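Local coordinates for protein peptide chain release factor 2 (Thermus thermophilus, PDB 2IHR) that directs the termination of translation at the stop codons UGA and UAA, bringing about release of the finished peptide from the ribosome, at residues A116-Q121 against A167-K172; E152-T157 against V260-T265; N175-L180 against V208-E213; R138-F143 against G339-L344. One frame throughout, in Å; residues are numbered along the deposited sequence.

Interaction 1. Residues A116-Q121 against A167-K172; sequences AILTIQ and AQILVK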
loop_
_atom_site.group_PDB
_atom_site.type_symbol
_atom_site.label_atom_id
_atom_site.label_comp_id
_atom_site.label_asym_id
_atom_site.label_seq_id
_atom_site.Cartn_x
_atom_site.Cartn_y
_atom_site.Cartn_z
ATOM N N ALA A 116 -5.852 2.800 -1.613
ATOM C CA ALA A 116 -4.765 2.710 -2.557
ATOM C C ALA A 116 -5.124 2.690 -4.034
ATOM O O ALA A 116 -6.173 2.151 -4.452
ATOM C CB ALA A 116 -3.936 1.495 -2.196
ATOM N N ILE A 117 -4.246 3.327 -4.816
ATOM C CA ILE A 117 -4.355 3.391 -6.277
ATOM C C ILE A 117 -3.148 2.599 -6.769
ATOM O O ILE A 117 -1.996 3.057 -6.663
ATOM C CB ILE A 117 -4.226 4.814 -6.809
ATOM C CG1 ILE A 117 -5.305 5.697 -6.178
ATOM C CG2 ILE A 117 -4.307 4.795 -8.350
ATOM C CD1 ILE A 117 -5.050 7.190 -6.324
ATOM N N LEU A 118 -3.433 1.388 -7.251
ATOM C CA LEU A 118 -2.431 0.443 -7.745
ATOM C C LEU A 118 -2.553 0.332 -9.268
ATOM O O LEU A 118 -3.675 0.185 -9.815
ATOM C CB LEU A 118 -2.633 -0.914 -7.047
ATOM C CG LEU A 118 -1.756 -2.137 -7.431
ATOM C CD1 LEU A 118 -1.377 -2.954 -6.178
ATOM C CD2 LEU A 118 -2.500 -2.986 -8.462
ATOM N N THR A 119 -1.402 0.437 -9.950
ATOM C CA THR A 119 -1.384 0.399 -11.422
ATOM C C THR A 119 -0.391 -0.631 -11.960
ATOM O O THR A 119 0.748 -0.704 -11.497
ATOM C CB THR A 119 -0.963 1.779 -12.014
ATOM O OG1 THR A 119 -1.600 2.841 -11.298
ATOM C CG2 THR A 119 -1.332 1.864 -13.490
ATOM N N ILE A 120 -0.802 -1.371 -12.983
ATOM C CA ILE A 120 0.013 -2.425 -13.600
ATOM C C ILE A 120 0.167 -2.254 -15.097
ATOM O O ILE A 120 -0.804 -2.027 -15.808
ATOM C CB ILE A 120 -0.626 -3.820 -13.359
ATOM C CG1 ILE A 120 -0.626 -4.128 -11.852
ATOM C CG2 ILE A 120 0.170 -4.917 -14.075
ATOM C CD1 ILE A 120 -1.816 -4.888 -11.380
ATOM N N GLN A 121 1.393 -2.355 -15.589
ATOM C CA GLN A 121 1.620 -2.259 -17.025
ATOM C C GLN A 121 2.622 -3.315 -17.382
ATOM O O GLN A 121 3.544 -3.548 -16.622
ATOM C CB GLN A 121 2.171 -0.878 -17.378
ATOM C CG GLN A 121 1.108 0.204 -17.349
ATOM C CD GLN A 121 1.639 1.578 -17.657
ATOM O OE1 GLN A 121 2.264 2.239 -16.814
ATOM N NE2 GLN A 121 1.389 2.026 -18.876
ATOM N N ALA A 167 -3.800 -1.642 -16.531
ATOM C CA ALA A 167 -4.883 -1.835 -15.578
ATOM C C ALA A 167 -4.581 -0.925 -14.430
ATOM O O ALA A 167 -3.422 -0.712 -14.112
ATOM C CB ALA A 167 -4.950 -3.283 -15.106
ATOM N N GLN A 168 -5.631 -0.354 -13.840
ATOM C CA GLN A 168 -5.504 0.544 -12.692
ATOM C C GLN A 168 -6.717 0.443 -11.768
ATOM O O GLN A 168 -7.838 0.740 -12.158
ATOM C CB GLN A 168 -5.341 1.985 -13.145
ATOM C CG GLN A 168 -5.371 2.935 -11.978
ATOM C CD GLN A 168 -5.202 4.341 -12.413
ATOM O OE1 GLN A 168 -6.109 4.937 -13.014
ATOM N NE2 GLN A 168 -4.023 4.893 -12.145
ATOM N N ILE A 169 -6.462 0.040 -10.529
ATOM C CA ILE A 169 -7.523 -0.137 -9.559
ATOM C C ILE A 169 -7.437 0.730 -8.312
ATOM O O ILE A 169 -6.402 1.333 -8.000
ATOM C CB ILE A 169 -7.615 -1.592 -9.131
ATOM C CG1 ILE A 169 -6.387 -1.983 -8.290
ATOM C CG2 ILE A 169 -7.724 -2.459 -10.369
ATOM C CD1 ILE A 169 -6.493 -3.393 -7.580
ATOM N N LEU A 170 -8.570 0.781 -7.614
ATOM C CA LEU A 170 -8.721 1.560 -6.405
ATOM C C LEU A 170 -9.168 0.548 -5.382
ATOM O O LEU A 170 -10.238 -0.088 -5.531
ATOM C CB LEU A 170 -9.793 2.620 -6.619
ATOM C CG LEU A 170 -10.135 3.564 -5.468
ATOM C CD1 LEU A 170 -8.927 4.280 -5.003
ATOM C CD2 LEU A 170 -11.185 4.518 -5.946
ATOM N N VAL A 171 -8.326 0.383 -4.359
ATOM C CA VAL A 171 -8.558 -0.587 -3.308
ATOM C C VAL A 171 -8.927 0.194 -2.083
ATOM O O VAL A 171 -8.098 0.909 -1.513
ATOM C CB VAL A 171 -7.263 -1.461 -3.075
ATOM C CG1 VAL A 171 -7.440 -2.440 -1.880
ATOM C CG2 VAL A 171 -6.960 -2.245 -4.344
ATOM N N LYS A 172 -10.179 0.025 -1.672
ATOM C CA LYS A 172 -10.729 0.743 -0.528
ATOM C C LYS A 172 -10.848 -0.088 0.750
ATOM O O LYS A 172 -11.525 -1.115 0.792
ATOM C CB LYS A 172 -12.088 1.304 -0.933
ATOM C CG LYS A 172 -12.094 2.069 -2.269
ATOM C CD LYS A 172 -13.515 2.352 -2.662
ATOM C CE LYS A 172 -13.606 3.540 -3.592
ATOM N NZ LYS A 172 -14.992 4.133 -3.625
#
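Leu118 lies alongside Ile169, the two side chains pointing the same way, with Leu118 CD2 4.0 Å from Ile169 CG1. Ile169 carries CG1 in the crowded position between its backbone N and carbonyl carbon (chi1 69°), and this branch therefore bears on both Leu118 CD2 and Leu118 O. The backbones beneath them are tied by paired bonds: Ile169 N gives to Leu118 O at 2.9 Å, while Leu118 N returns a bond to Ile169 O. Ala116 with Val171 and Ile120 with Ala167 are the other hydrogen-bonded pairs of this antiparallel arrangement, which joins two inner strands of the mixed sheet. Helix 127-145 covers the face bearing Leu118, Ile120 and Ile169, through Leu137 and Tyr140 among others; helix 268-294 covers the face bearing Ile117, Gln168 and Leu170. Small residues suit two places on the first face: Ala116 lets the backbone of Tyr177 come close, and Ala167 sits opposite the bulkier Ile120. On the second face the polar pair is Gln168 and Thr119. The glutamine runs out fully extended, CG anti to its backbone N (chi1 173°), and delivers NE2 to Thr119 OG1 at 3.3 Å, with the hydroxyl near the amide plane. Thr119 turns its other branch, CG2, to within 3.4 Å of Ala167 O. The amide's flank is apolar, since Ile117 CG2 runs beside it, 3.8 Å from Gln168 NE2. Ile117 also meets Leu170 obliquely, CG1 against CD1 at 4.1 Å, and Leu170 CD1 rests against Ala116 O as well.

Interaction 2. Residues E152-T157 against V260-T265; sequences EVVDLT and VTCQTT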
loop_
_atom_site.group_PDB
_atom_site.type_symbol
_atom_site.label_atom_id
_atom_site.label_comp_id
_atom_site.label_asym_id
_atom_site.label_seq_id
_atom_site.Cartn_x
_atom_site.Cartn_y
_atom_site.Cartn_z
ATOM N N GLU A 152 -12.303 -1.149 -7.213
ATOM C CA GLU A 152 -12.930 -0.365 -8.269
ATOM C C GLU A 152 -11.995 -0.366 -9.467
ATOM O O GLU A 152 -10.956 0.285 -9.450
ATOM C CB GLU A 152 -13.123 1.061 -7.786
ATOM C CG GLU A 152 -14.501 1.598 -7.964
ATOM C CD GLU A 152 -14.945 2.421 -6.772
ATOM O OE1 GLU A 152 -15.246 1.808 -5.722
ATOM O OE2 GLU A 152 -14.986 3.674 -6.881
ATOM N N VAL A 153 -12.328 -1.109 -10.506
ATOM C CA VAL A 153 -11.452 -1.107 -11.661
ATOM C C VAL A 153 -11.563 0.236 -12.356
ATOM O O VAL A 153 -12.488 0.468 -13.133
ATOM C CB VAL A 153 -11.833 -2.164 -12.678
ATOM C CG1 VAL A 153 -10.888 -2.040 -13.935
ATOM C CG2 VAL A 153 -11.800 -3.527 -12.030
ATOM N N VAL A 154 -10.623 1.124 -12.083
ATOM C CA VAL A 154 -10.664 2.427 -12.710
ATOM C C VAL A 154 -10.586 2.279 -14.210
ATOM O O VAL A 154 -11.339 2.892 -14.943
ATOM C CB VAL A 154 -9.515 3.301 -12.239
ATOM C CG1 VAL A 154 -9.436 4.533 -13.104
ATOM C CG2 VAL A 154 -9.716 3.677 -10.761
ATOM N N ASP A 155 -9.695 1.436 -14.685
ATOM C CA ASP A 155 -9.564 1.291 -16.128
ATOM C C ASP A 155 -8.865 -0.026 -16.409
ATOM O O ASP A 155 -8.120 -0.511 -15.589
ATOM C CB ASP A 155 -8.755 2.487 -16.687
ATOM C CG ASP A 155 -8.831 2.604 -18.215
ATOM O OD1 ASP A 155 -9.873 2.249 -18.801
ATOM O OD2 ASP A 155 -7.856 3.074 -18.836
ATOM N N LEU A 156 -9.084 -0.588 -17.585
ATOM C CA LEU A 156 -8.474 -1.855 -17.910
ATOM C C LEU A 156 -8.292 -1.992 -19.418
ATOM O O LEU A 156 -9.252 -2.284 -20.117
ATOM C CB LEU A 156 -9.396 -2.949 -17.374
ATOM C CG LEU A 156 -9.122 -4.446 -17.398
ATOM C CD1 LEU A 156 -7.997 -4.805 -16.457
ATOM C CD2 LEU A 156 -10.383 -5.136 -16.936
ATOM N N THR A 157 -7.078 -1.777 -19.924
ATOM C CA THR A 157 -6.819 -1.920 -21.371
ATOM C C THR A 157 -6.337 -3.323 -21.740
ATOM O O THR A 157 -5.236 -3.716 -21.355
ATOM C CB THR A 157 -5.697 -1.029 -21.874
ATOM O OG1 THR A 157 -5.907 0.326 -21.473
ATOM C CG2 THR A 157 -5.631 -1.122 -23.366
ATOM N N VAL A 260 -5.747 10.471 -17.155
ATOM C CA VAL A 260 -6.492 9.446 -16.436
ATOM C C VAL A 260 -7.781 9.102 -17.182
ATOM O O VAL A 260 -8.592 9.981 -17.450
ATOM C CB VAL A 260 -6.915 9.940 -15.027
ATOM C CG1 VAL A 260 -7.701 8.856 -14.297
ATOM C CG2 VAL A 260 -5.710 10.396 -14.223
ATOM N N THR A 261 -7.965 7.819 -17.496
ATOM C CA THR A 261 -9.153 7.328 -18.178
ATOM C C THR A 261 -9.989 6.528 -17.165
ATOM O O THR A 261 -9.445 5.953 -16.234
ATOM C CB THR A 261 -8.733 6.501 -19.340
ATOM O OG1 THR A 261 -7.751 7.246 -20.077
ATOM C CG2 THR A 261 -9.931 6.186 -20.217
ATOM N N CYS A 262 -11.302 6.488 -17.333
ATOM C CA CYS A 262 -12.123 5.814 -16.342
ATOM C C CYS A 262 -13.480 5.354 -16.793
ATOM O O CYS A 262 -14.391 6.159 -16.921
ATOM C CB CYS A 262 -12.328 6.729 -15.146
ATOM S SG CYS A 262 -13.481 6.082 -13.872
ATOM N N GLN A 263 -13.608 4.047 -16.988
ATOM C CA GLN A 263 -14.850 3.415 -17.404
ATOM C C GLN A 263 -15.479 2.654 -16.234
ATOM O O GLN A 263 -16.129 1.635 -16.501
ATOM C CB GLN A 263 -14.581 2.383 -18.521
ATOM C CG GLN A 263 -13.218 2.514 -19.200
ATOM C CD GLN A 263 -12.563 1.169 -19.526
ATOM O OE1 GLN A 263 -11.773 1.063 -20.478
ATOM N NE2 GLN A 263 -12.873 0.144 -18.725
ATOM N N THR A 264 -15.311 3.072 -14.978
ATOM C CA THR A 264 -15.915 2.257 -13.913
ATOM C C THR A 264 -17.426 1.954 -14.040
ATOM O O THR A 264 -17.837 0.773 -14.048
ATOM C CB THR A 264 -15.696 2.860 -12.515
ATOM O OG1 THR A 264 -14.302 3.034 -12.300
ATOM C CG2 THR A 264 -16.288 1.952 -11.410
ATOM N N THR A 265 -18.250 2.997 -14.115
ATOM C CA THR A 265 -19.684 2.777 -14.195
ATOM C C THR A 265 -20.298 3.264 -15.469
ATOM O O THR A 265 -19.610 3.571 -16.454
ATOM C CB THR A 265 -20.460 3.465 -13.058
ATOM O OG1 THR A 265 -19.540 4.054 -12.134
ATOM C CG2 THR A 265 -21.378 2.451 -12.346
#
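Asp155 and Gln263 meet at a slant, the carboxylate plane turned 89° from the amide plane. Asp155 OD1 stands 2.8 Å from Gln263 OE1; two acceptors this close are not counted as a hydrogen bond, and the orientation of the amide end may be doubtful. The other carboxylate oxygen lies against the carbon atoms of Thr261, with Asp155 OD2 3.6 Å from Thr261 CB, because CG is anti to the backbone N (chi1 -167°) and the group reaches across to the neighbouring segment. An alanine in place of Asp155 would probably leave a gap beside Thr261 CB, where OD2 had lain. Val154 and Asp155 both face Gln168, forming a classic beta bulge in the edge strand 150-158. At this irregularity Val154 O receives Gln263 N at 3.3 Å in a bent bond, and Cys262 CA approaches the same oxygen. The valine's CG1 lies 3.4 Å from Thr261 O and also touches Cys262 CB, where a small side chain fits. Thr264 splits its two branches: OG1 gives a long bond of 3.3 Å to Val153 O from above the carbonyl plane, and CG2 touches Glu152 CG, the side chains crossing at about a right angle. The carboxylate of that glutamate is engaged by Lys172. The two short strand segments cross at 106°, so the GGQ-bearing RF-1 region is applied to the sheet's edge without extending it. Across these two segments the hydrogen bonds are two, both long, and the apolar touches few, which would be consistent with an interface that can part when the factor opens on the ribosome, as in related release factors.

Interaction 3. Residues N175-L180 against V208-E213; sequences NAYGLL and VEVIPE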
loop_
_atom_site.group_PDB
_atom_site.type_symbol
_atom_site.label_atom_id
_atom_site.label_comp_id
_atom_site.label_asym_id
_atom_site.label_seq_id
_atom_site.Cartn_x
_atom_site.Cartn_y
_atom_site.Cartn_z
ATOM N N ASN A 175 -5.829 1.144 5.650
ATOM C CA ASN A 175 -4.440 0.827 5.366
ATOM C C ASN A 175 -4.227 0.090 4.074
ATOM O O ASN A 175 -3.307 -0.725 3.984
ATOM C CB ASN A 175 -3.858 -0.022 6.473
ATOM C CG ASN A 175 -3.785 0.710 7.773
ATOM O OD1 ASN A 175 -3.148 1.773 7.866
ATOM N ND2 ASN A 175 -4.424 0.155 8.795
ATOM N N ALA A 176 -5.085 0.352 3.090
ATOM C CA ALA A 176 -4.939 -0.280 1.796
ATOM C C ALA A 176 -3.572 0.187 1.270
ATOM O O ALA A 176 -2.701 -0.628 0.986
ATOM C CB ALA A 176 -6.058 0.159 0.884
ATOM N N TYR A 177 -3.366 1.500 1.183
ATOM C CA TYR A 177 -2.096 2.030 0.721
ATOM C C TYR A 177 -0.894 1.432 1.453
ATOM O O TYR A 177 0.005 0.834 0.850
ATOM C CB TYR A 177 -2.042 3.524 0.914
ATOM C CG TYR A 177 -0.727 4.043 0.419
ATOM C CD1 TYR A 177 -0.344 3.816 -0.897
ATOM C CD2 TYR A 177 0.197 4.639 1.286
ATOM C CE1 TYR A 177 0.932 4.149 -1.344
ATOM C CE2 TYR A 177 1.484 4.972 0.842
ATOM C CZ TYR A 177 1.835 4.712 -0.470
ATOM O OH TYR A 177 3.105 4.934 -0.917
ATOM N N GLY A 178 -0.863 1.627 2.762
ATOM C CA GLY A 178 0.234 1.088 3.559
ATOM C C GLY A 178 0.632 -0.356 3.258
ATOM O O GLY A 178 1.797 -0.634 2.951
ATOM N N LEU A 179 -0.327 -1.277 3.374
ATOM C CA LEU A 179 -0.097 -2.696 3.099
ATOM C C LEU A 179 0.409 -2.955 1.693
ATOM O O LEU A 179 1.370 -3.680 1.511
ATOM C CB LEU A 179 -1.384 -3.499 3.286
ATOM C CG LEU A 179 -1.893 -3.469 4.726
ATOM C CD1 LEU A 179 -3.230 -4.199 4.797
ATOM C CD2 LEU A 179 -0.875 -4.114 5.656
ATOM N N LEU A 180 -0.261 -2.372 0.707
ATOM C CA LEU A 180 0.098 -2.550 -0.681
ATOM C C LEU A 180 1.355 -1.785 -1.095
ATOM O O LEU A 180 1.984 -2.096 -2.124
ATOM C CB LEU A 180 -1.066 -2.098 -1.560
ATOM C CG LEU A 180 -2.166 -3.135 -1.642
ATOM C CD1 LEU A 180 -3.394 -2.675 -2.471
ATOM C CD2 LEU A 180 -1.502 -4.388 -2.235
ATOM N N VAL A 208 4.626 -2.600 -11.051
ATOM C CA VAL A 208 3.445 -2.287 -10.230
ATOM C C VAL A 208 3.664 -0.992 -9.480
ATOM O O VAL A 208 4.710 -0.830 -8.864
ATOM C CB VAL A 208 3.177 -3.438 -9.154
ATOM C CG1 VAL A 208 2.104 -3.038 -8.167
ATOM C CG2 VAL A 208 2.755 -4.739 -9.851
ATOM N N GLU A 209 2.696 -0.064 -9.548
ATOM C CA GLU A 209 2.769 1.195 -8.804
ATOM C C GLU A 209 1.596 1.334 -7.855
ATOM O O GLU A 209 0.469 0.883 -8.157
ATOM C CB GLU A 209 2.782 2.423 -9.708
ATOM C CG GLU A 209 4.058 3.286 -9.533
ATOM C CD GLU A 209 4.424 3.641 -8.069
ATOM O OE1 GLU A 209 5.596 3.999 -7.825
ATOM O OE2 GLU A 209 3.564 3.578 -7.168
ATOM N N VAL A 210 1.892 1.978 -6.730
ATOM C CA VAL A 210 0.956 2.244 -5.663
ATOM C C VAL A 210 1.262 3.621 -5.052
ATOM O O VAL A 210 2.395 3.875 -4.627
ATOM C CB VAL A 210 1.090 1.186 -4.512
ATOM C CG1 VAL A 210 -0.183 1.172 -3.618
ATOM C CG2 VAL A 210 1.340 -0.165 -5.101
ATOM N N ILE A 211 0.252 4.498 -5.020
ATOM C CA ILE A 211 0.341 5.836 -4.419
ATOM C C ILE A 211 -0.952 5.978 -3.585
ATOM O O ILE A 211 -1.933 5.281 -3.824
ATOM C CB ILE A 211 0.352 6.906 -5.489
ATOM C CG1 ILE A 211 -1.025 6.938 -6.158
ATOM C CG2 ILE A 211 1.539 6.668 -6.466
ATOM C CD1 ILE A 211 -1.128 7.850 -7.313
ATOM N N PRO A 212 -0.988 6.875 -2.601
ATOM C CA PRO A 212 -2.280 6.896 -1.878
ATOM C C PRO A 212 -3.349 7.887 -2.336
ATOM O O PRO A 212 -3.009 9.008 -2.760
ATOM C CB PRO A 212 -1.869 7.196 -0.440
ATOM C CG PRO A 212 -0.727 8.152 -0.626
ATOM C CD PRO A 212 0.069 7.577 -1.844
ATOM N N GLU A 213 -4.623 7.463 -2.249
ATOM C CA GLU A 213 -5.770 8.337 -2.553
ATOM C C GLU A 213 -6.021 9.141 -1.273
ATOM O O GLU A 213 -6.684 8.683 -0.323
ATOM C CB GLU A 213 -7.051 7.574 -2.887
ATOM C CG GLU A 213 -8.293 8.282 -2.311
ATOM C CD GLU A 213 -9.609 7.747 -2.835
ATOM O OE1 GLU A 213 -10.280 6.941 -2.125
ATOM O OE2 GLU A 213 -9.963 8.152 -3.972
#
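Tyr177 has the most surface buried here, and its ring lies against the strand with Pro212 over one face. Pro212 CD stands 3.7 Å from the centroid of the Tyr177 ring, 18° off the normal, a CH-pi contact; Pro212 CB reaches the base of the same ring, 3.5 Å from Tyr177 CG. A proline suits this place because its compact, rigid ring presents several C-H groups, and the tyrosine offers an electron-rich face to receive them. With CG anti to the backbone N (chi1 -180°), Tyr177 is swung off the helix to lie obliquely over the strand, so that CE1 comes 3.6 Å from Val210 O, which sits at the ring's edge near its plane. Val210, the next most deeply covered residue, fills the angle between ring and helix. Its branches divide the work: CG1 meets Tyr177 CD1 at 3.8 Å and Leu180 CB at 4.0 Å, while CG2 approaches Leu180 O at 3.6 Å. A beta-branched residue serves well, being at ease in a strand and able to touch two helix residues one turn apart. With a serine in place of Tyr177, Pro212 would probably lose its aromatic cover and a gap would open beside Val210. No hydrogen bond crosses the contact, so shape and dispersion carry it. Leu180 continues to Tyr140 and Phe143 of helix 127-145. The short helix runs at 157° to the strand at an axis distance of 8.1 Å, the layering characteristic of a mixed alpha-beta domain with helices packed on a largely antiparallel sheet.

Interaction 4. Residues R138-F143 against G339-L344; sequences RMYTRF and GDLMDL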
loop_
_atom_site.group_PDB
_atom_site.type_symbol
_atom_site.label_atom_id
_atom_site.label_comp_id
_atom_site.label_asym_id
_atom_site.label_seq_id
_atom_site.Cartn_x
_atom_site.Cartn_y
_atom_site.Cartn_z
ATOM N N ARG A 138 -5.041 -10.211 -10.929
ATOM C CA ARG A 138 -5.850 -11.219 -10.277
ATOM C C ARG A 138 -5.271 -11.421 -8.848
ATOM O O ARG A 138 -6.011 -11.581 -7.840
ATOM C CB ARG A 138 -5.734 -12.488 -11.100
ATOM C CG ARG A 138 -6.973 -13.359 -11.174
ATOM C CD ARG A 138 -7.497 -13.377 -12.600
ATOM N NE ARG A 138 -6.511 -13.950 -13.504
ATOM C CZ ARG A 138 -6.685 -14.116 -14.810
ATOM N NH1 ARG A 138 -7.826 -13.750 -15.397
ATOM N NH2 ARG A 138 -5.707 -14.651 -15.528
ATOM N N MET A 139 -3.940 -11.395 -8.745
ATOM C CA MET A 139 -3.338 -11.583 -7.456
ATOM C C MET A 139 -3.771 -10.499 -6.513
ATOM O O MET A 139 -4.255 -10.779 -5.418
ATOM C CB MET A 139 -1.838 -11.593 -7.569
ATOM C CG MET A 139 -1.074 -11.780 -6.271
ATOM S SD MET A 139 0.718 -11.849 -6.549
ATOM C CE MET A 139 1.013 -10.261 -6.691
ATOM N N TYR A 140 -3.606 -9.251 -6.915
ATOM C CA TYR A 140 -4.000 -8.144 -6.044
ATOM C C TYR A 140 -5.521 -8.061 -5.852
ATOM O O TYR A 140 -6.012 -7.604 -4.834
ATOM C CB TYR A 140 -3.448 -6.832 -6.620
ATOM C CG TYR A 140 -1.947 -6.764 -6.562
ATOM C CD1 TYR A 140 -1.289 -6.896 -5.362
ATOM C CD2 TYR A 140 -1.178 -6.647 -7.719
ATOM C CE1 TYR A 140 0.078 -6.941 -5.291
ATOM C CE2 TYR A 140 0.219 -6.670 -7.658
ATOM C CZ TYR A 140 0.837 -6.831 -6.441
ATOM O OH TYR A 140 2.217 -6.956 -6.352
ATOM N N THR A 141 -6.280 -8.513 -6.834
ATOM C CA THR A 141 -7.718 -8.451 -6.696
ATOM C C THR A 141 -8.103 -9.508 -5.677
ATOM O O THR A 141 -8.894 -9.247 -4.794
ATOM C CB THR A 141 -8.409 -8.699 -8.042
ATOM O OG1 THR A 141 -8.226 -7.553 -8.877
ATOM C CG2 THR A 141 -9.871 -8.868 -7.859
ATOM N N ARG A 142 -7.523 -10.701 -5.789
ATOM C CA ARG A 142 -7.816 -11.748 -4.807
ATOM C C ARG A 142 -7.309 -11.288 -3.442
ATOM O O ARG A 142 -7.906 -11.612 -2.408
ATOM C CB ARG A 142 -7.138 -13.103 -5.153
ATOM C CG ARG A 142 -7.731 -13.897 -6.302
ATOM C CD ARG A 142 -9.069 -14.572 -5.880
ATOM N NE ARG A 142 -8.864 -15.637 -4.908
ATOM C CZ ARG A 142 -9.127 -15.530 -3.611
ATOM N NH1 ARG A 142 -9.649 -14.393 -3.149
ATOM N NH2 ARG A 142 -8.764 -16.512 -2.757
ATOM N N PHE A 143 -6.204 -10.549 -3.430
ATOM C CA PHE A 143 -5.643 -10.082 -2.165
ATOM C C PHE A 143 -6.645 -9.192 -1.457
ATOM O O PHE A 143 -6.899 -9.339 -0.263
ATOM C CB PHE A 143 -4.369 -9.282 -2.380
ATOM C CG PHE A 143 -3.930 -8.538 -1.158
ATOM C CD1 PHE A 143 -3.452 -9.225 -0.038
ATOM C CD2 PHE A 143 -4.066 -7.162 -1.088
ATOM C CE1 PHE A 143 -3.124 -8.552 1.149
ATOM C CE2 PHE A 143 -3.741 -6.460 0.098
ATOM C CZ PHE A 143 -3.275 -7.166 1.215
ATOM N N GLY A 339 -3.645 -14.491 -3.756
ATOM C CA GLY A 339 -3.955 -13.503 -2.768
ATOM C C GLY A 339 -3.193 -13.580 -1.466
ATOM O O GLY A 339 -2.983 -12.556 -0.771
ATOM N N ASP A 340 -2.765 -14.770 -1.085
ATOM C CA ASP A 340 -2.088 -14.867 0.203
ATOM C C ASP A 340 -0.728 -14.119 0.208
ATOM O O ASP A 340 0.339 -14.728 0.003
ATOM C CB ASP A 340 -1.969 -16.352 0.528
ATOM C CG ASP A 340 -1.081 -16.650 1.731
ATOM O OD1 ASP A 340 -1.042 -15.811 2.694
ATOM O OD2 ASP A 340 -0.440 -17.747 1.696
ATOM N N LEU A 341 -0.772 -12.815 0.495
ATOM C CA LEU A 341 0.420 -11.963 0.501
ATOM C C LEU A 341 0.978 -11.425 1.817
ATOM O O LEU A 341 2.116 -10.900 1.869
ATOM C CB LEU A 341 0.143 -10.735 -0.348
ATOM C CG LEU A 341 -0.284 -10.932 -1.776
ATOM C CD1 LEU A 341 -0.579 -9.545 -2.435
ATOM C CD2 LEU A 341 0.771 -11.747 -2.453
ATOM N N MET A 342 0.208 -11.534 2.883
ATOM C CA MET A 342 0.634 -10.938 4.122
ATOM C C MET A 342 2.057 -11.093 4.581
ATOM O O MET A 342 2.667 -10.132 5.037
ATOM C CB MET A 342 -0.316 -11.353 5.239
ATOM C CG MET A 342 -1.691 -10.716 5.120
ATOM S SD MET A 342 -1.666 -8.905 4.864
ATOM C CE MET A 342 -0.476 -8.348 6.062
ATOM N N ASP A 343 2.610 -12.282 4.483
ATOM C CA ASP A 343 3.962 -12.478 4.987
ATOM C C ASP A 343 5.013 -11.794 4.136
ATOM O O ASP A 343 6.096 -11.451 4.629
ATOM C CB ASP A 343 4.249 -13.983 5.170
ATOM C CG ASP A 343 4.380 -14.764 3.848
ATOM O OD1 ASP A 343 3.780 -14.395 2.804
ATOM O OD2 ASP A 343 5.098 -15.801 3.874
ATOM N N LEU A 344 4.681 -11.577 2.865
ATOM C CA LEU A 344 5.581 -10.909 1.944
ATOM C C LEU A 344 5.500 -9.417 2.210
ATOM O O LEU A 344 6.484 -8.682 2.075
ATOM C CB LEU A 344 5.187 -11.237 0.490
ATOM C CG LEU A 344 5.752 -12.572 -0.060
ATOM C CD1 LEU A 344 5.005 -12.947 -1.314
ATOM C CD2 LEU A 344 7.300 -12.428 -0.308
#
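Gly339 presses so closely on helix 127-145 that its CA lies 3.9 Å from Phe143 CA, with no hydrogen bond between the segments. It is the C-prime residue of a Schellman motif ending helix 333-336, with Gly339 N bonded to Val336 O and Asp340 N to Asn335 O. Its phi of 120° is one that other residues reach only with difficulty. A beta carbon on Gly339 would fall 3.1 Å from Arg142 C, so the absence of a side chain suits both the turn and the close packing. Arg142 passes the glycine with its CB and carries its guanidinium onward to Glu145 and Asp338. Phe143, with CG anti to the backbone N (chi1 167°), sends its ring across the approaching chain. Gly339 O meets the ring's edge in plane, 3.4 Å from Phe143 CD1, where the partly positive ring hydrogens lie. Met342 SD comes to the same ring edgewise, 5.3 Å from the centroid, a Met-aromatic contact made by a side chain bent at two torsions. Leu341 points toward helix 127-145 and splits its methyls: CD1 sits 3.7 Å from Phe143 CG and also touches Tyr140 CE1, while CD2 meets Met139 SD at 4.1 Å. Flexible methionines fit here because they can mould themselves to leucine and ring surfaces; Met139 CE also lies over a face of Tyr140, whose hydroxyl bonds to Glu183. Between the two segments, then, close fit, dispersion and weak edge electrostatics hold the C-terminal region to this helix, and just outside them the charge pair of Arg142 with Asp338 contributes too.

Interactions 1, 2 and 3 all reach the mixed sheet. Strand 115-122 pairs with 164-172 in interaction 1 and with 201-213 on its other side, where Thr119 N bonds to Glu209 O. Strand 164-172 in turn meets the edge strand of interaction 2, Leu170 O accepting from Glu152 N at 2.9 Å. Interaction 4 lies in the helical layer: Leu180 CD2 is 3.8 Å from Phe143 CE2, and Tyr140 also touches Leu118, so interactions 1, 3 and 4 share one core. Interaction 2 makes no contact with interaction 4, their centres about 21 Å and their nearest atoms about 6 Å apart; it joins the GGQ-bearing RF-1 region to the sheet's edge.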